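Long-range contact in ribose ABC transporter, substrate binding protein (Conexibacter woesei, PDB 4KQ9), which probably binds a sugar such as ribose in the periplasm and delivers it to an ABC importer: residues T242-Q250 against G290-N298. The protein carries 1 engineered substitution. Numbering follows the deposited sequence. Where two conformers were deposited one is given.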
loop_
_atom_site.group_PDB
_atom_site.type_symbol
_atom_site.label_atom_id
_atom_site.label_comp_id
_atom_site.label_asym_id
_atom_site.label_seq_id
_atom_site.Cartn_x
_atom_site.Cartn_y
_atom_site.Cartn_z
ATOM N N THR A 242 -6.687 -11.235 1.406
ATOM C CA THR A 242 -6.206 -9.868 1.479
ATOM C C THR A 242 -4.702 -9.841 1.239
ATOM O O THR A 242 -4.019 -10.895 1.327
ATOM C CB THR A 242 -6.571 -9.252 2.843
ATOM O OG1 THR A 242 -6.245 -7.859 2.858
ATOM C CG2 THR A 242 -5.866 -9.938 3.986
ATOM N N VAL A 243 -4.151 -8.664 0.980
ATOM C CA VAL A 243 -2.738 -8.556 0.683
ATOM C C VAL A 243 -2.115 -7.539 1.649
ATOM O O VAL A 243 -2.618 -6.404 1.761
ATOM C CB VAL A 243 -2.490 -8.157 -0.770
ATOM C CG1 VAL A 243 -0.962 -8.136 -1.125
ATOM C CG2 VAL A 243 -3.170 -9.153 -1.682
ATOM N N SER A 244 -1.028 -7.921 2.330
ATOM C CA SER A 244 -0.212 -6.952 3.136
ATOM C C SER A 244 0.849 -6.266 2.282
ATOM O O SER A 244 1.499 -6.921 1.456
ATOM C CB SER A 244 0.457 -7.657 4.260
ATOM O OG SER A 244 1.377 -6.790 4.855
ATOM N N GLN A 245 0.974 -4.942 2.450
ATOM C CA GLN A 245 2.021 -4.179 1.810
ATOM C C GLN A 245 3.227 -4.058 2.703
ATOM O O GLN A 245 4.099 -3.306 2.390
ATOM C CB GLN A 245 1.491 -2.795 1.539
ATOM C CG GLN A 245 0.407 -2.788 0.488
ATOM C CD GLN A 245 0.063 -1.344 0.105
ATOM O OE1 GLN A 245 -1.029 -0.867 0.391
ATOM N NE2 GLN A 245 1.015 -0.637 -0.473
ATOM N N CYS A 246 3.267 -4.777 3.834
ATOM C CA CYS A 246 4.494 -4.949 4.633
ATOM C C CYS A 246 5.103 -3.625 5.097
ATOM O O CYS A 246 6.264 -3.320 4.810
ATOM C CB CYS A 246 5.494 -5.721 3.813
ATOM S SG CYS A 246 4.934 -7.419 3.463
ATOM N N ALA A 247 4.283 -2.838 5.763
ATOM C CA ALA A 247 4.635 -1.471 6.177
ATOM C C ALA A 247 5.900 -1.450 6.987
ATOM O O ALA A 247 6.791 -0.595 6.799
ATOM C CB ALA A 247 3.513 -0.899 6.983
ATOM N N TYR A 248 6.007 -2.383 7.918
ATOM C CA TYR A 248 7.187 -2.451 8.780
ATOM C C TYR A 248 8.487 -2.666 7.992
ATOM O O TYR A 248 9.518 -1.993 8.242
ATOM C CB TYR A 248 7.016 -3.577 9.818
ATOM C CG TYR A 248 8.088 -3.517 10.912
ATOM C CD1 TYR A 248 7.921 -2.731 12.028
ATOM C CD2 TYR A 248 9.240 -4.279 10.816
ATOM C CE1 TYR A 248 8.904 -2.686 13.037
ATOM C CE2 TYR A 248 10.205 -4.245 11.804
ATOM C CZ TYR A 248 10.025 -3.433 12.891
ATOM O OH TYR A 248 10.981 -3.425 13.856
ATOM N N GLU A 249 8.462 -3.617 7.057
ATOM C CA GLU A 249 9.578 -3.850 6.191
ATOM C C GLU A 249 9.915 -2.674 5.285
ATOM O O GLU A 249 11.109 -2.450 4.988
ATOM C CB GLU A 249 9.302 -5.082 5.362
ATOM C CG GLU A 249 10.547 -5.722 4.791
ATOM C CD GLU A 249 10.379 -7.197 4.331
ATOM O OE1 GLU A 249 9.276 -7.851 4.413
ATOM O OE2 GLU A 249 11.440 -7.734 3.914
ATOM N N GLN A 250 8.896 -1.972 4.771
ATOM C CA GLN A 250 9.144 -0.837 3.963
ATOM C C GLN A 250 10.075 0.155 4.701
ATOM O O GLN A 250 11.002 0.742 4.100
ATOM C CB GLN A 250 7.859 -0.129 3.556
ATOM C CG GLN A 250 7.001 -0.940 2.592
ATOM C CD GLN A 250 6.073 -0.065 1.759
ATOM O OE1 GLN A 250 6.465 0.998 1.320
ATOM N NE2 GLN A 250 4.871 -0.503 1.540
ATOM N N GLY A 290 4.930 -17.545 10.332
ATOM C CA GLY A 290 6.220 -17.592 9.657
ATOM C C GLY A 290 7.135 -16.366 9.776
ATOM O O GLY A 290 6.768 -15.233 10.184
ATOM N N ALA A 291 8.358 -16.599 9.349
ATOM C CA ALA A 291 9.403 -15.596 9.449
ATOM C C ALA A 291 9.209 -14.493 8.446
ATOM O O ALA A 291 9.522 -13.355 8.731
ATOM C CB ALA A 291 10.751 -16.268 9.250
ATOM N N ALA A 292 8.695 -14.801 7.256
ATOM C CA ALA A 292 8.492 -13.735 6.257
ATOM C C ALA A 292 7.447 -12.769 6.747
ATOM O O ALA A 292 7.631 -11.541 6.630
ATOM C CB ALA A 292 8.076 -14.279 4.952
ATOM N N TRP A 293 6.393 -13.297 7.349
ATOM C CA TRP A 293 5.374 -12.422 7.987
ATOM C C TRP A 293 5.955 -11.606 9.099
ATOM O O TRP A 293 5.606 -10.416 9.267
ATOM C CB TRP A 293 4.159 -13.185 8.477
ATOM C CG TRP A 293 3.120 -12.346 9.091
ATOM C CD1 TRP A 293 2.940 -12.079 10.405
ATOM C CD2 TRP A 293 2.128 -11.600 8.393
ATOM N NE1 TRP A 293 1.866 -11.220 10.587
ATOM C CE2 TRP A 293 1.366 -10.897 9.355
ATOM C CE3 TRP A 293 1.806 -11.468 7.044
ATOM C CZ2 TRP A 293 0.264 -10.103 9.007
ATOM C CZ3 TRP A 293 0.749 -10.668 6.703
ATOM C CH2 TRP A 293 -0.017 -9.991 7.687
ATOM N N GLU A 294 6.832 -12.186 9.901
ATOM C CA GLU A 294 7.396 -11.365 10.960
ATOM C C GLU A 294 8.293 -10.206 10.442
ATOM O O GLU A 294 8.303 -9.134 11.028
ATOM C CB GLU A 294 8.247 -12.218 11.933
ATOM C CG GLU A 294 8.781 -11.295 13.038
ATOM C CD GLU A 294 9.668 -11.959 14.062
ATOM O OE1 GLU A 294 10.303 -12.975 13.721
ATOM O OE2 GLU A 294 9.756 -11.422 15.193
ATOM N N ARG A 295 9.094 -10.445 9.392
ATOM C CA ARG A 295 9.813 -9.342 8.776
ATOM C C ARG A 295 8.858 -8.329 8.145
ATOM O O ARG A 295 9.135 -7.127 8.138
ATOM C CB ARG A 295 10.819 -9.856 7.745
ATOM C CG ARG A 295 11.931 -10.688 8.356
ATOM C CD ARG A 295 13.046 -11.043 7.326
ATOM N NE ARG A 295 12.519 -11.929 6.292
ATOM C CZ ARG A 295 12.613 -13.259 6.318
ATOM N NH1 ARG A 295 13.255 -13.849 7.307
ATOM N NH2 ARG A 295 12.054 -13.996 5.367
ATOM N N CYS A 296 7.755 -8.807 7.581
ATOM C CA CYS A 296 6.801 -7.959 6.803
ATOM C C CYS A 296 6.041 -6.955 7.689
ATOM O O CYS A 296 5.985 -5.757 7.399
ATOM C CB CYS A 296 5.836 -8.897 6.040
ATOM S SG CYS A 296 4.345 -8.202 5.324
ATOM N N GLU A 297 5.516 -7.432 8.806
ATOM C CA GLU A 297 4.710 -6.626 9.720
ATOM C C GLU A 297 5.235 -6.515 11.177
ATOM O O GLU A 297 4.800 -5.635 11.859
ATOM C CB GLU A 297 3.307 -7.239 9.831
ATOM C CG GLU A 297 2.491 -7.285 8.546
ATOM C CD GLU A 297 2.030 -5.911 8.027
ATOM O OE1 GLU A 297 2.456 -4.846 8.543
ATOM O OE2 GLU A 297 1.214 -5.876 7.065
ATOM N N ASN A 298 6.046 -7.441 11.639
ATOM C CA ASN A 298 6.600 -7.465 13.055
ATOM C C ASN A 298 5.497 -7.563 14.116
ATOM O O ASN A 298 4.417 -8.085 13.756
ATOM C CB ASN A 298 7.488 -6.249 13.317
ATOM C CG ASN A 298 8.332 -6.383 14.575
ATOM O OD1 ASN A 298 9.080 -7.331 14.718
ATOM N ND2 ASN A 298 8.210 -5.445 15.478
HETATM O O HOH W 1 1.454 -3.304 6.428
HETATM O O HOH W 2 8.441 -10.189 4.080
#
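Glu297 OE2 is gripped by two donors, Ser244 OG and a water that itself accepts from Ala247 N. The 2.4 Å between Ser244 OG and Glu297 OE2 is too short to be credible, so that length is doubtful. An acid suits this place because its second oxygen, OE1, can serve another donor, forming a salt bridge to Arg24. Ser244 suits its own because a small hydroxyl can both donate and accept: turned opposite the backbone N (chi1 170°), OG also takes Cys246 N at 2.9 Å, closing an ST turn. Beside it the paired cysteines give a covalent tie, Cys246 SG to Cys296 SG (chi3 -87°). Glu249 N donates to Cys296 O at 3.3 Å from above the carbonyl plane. Tyr248 offers a broad ring to Asn298, whose CB sits 3.5 Å from the ring centroid in a CH-pi contact and whose amide stacks 21° from the ring plane. Trp293 starts out away from Ser244, yet its long indole brings CZ3 within 3.9 Å of Ser244 CB. The disulfide thus fastens the C-terminal helix to a crossover between the lobes, probably a hinge strand of the type I periplasmic binding fold, linking strand 241-244, paired with 277-280, to helix 247-264 beside helix 20-35.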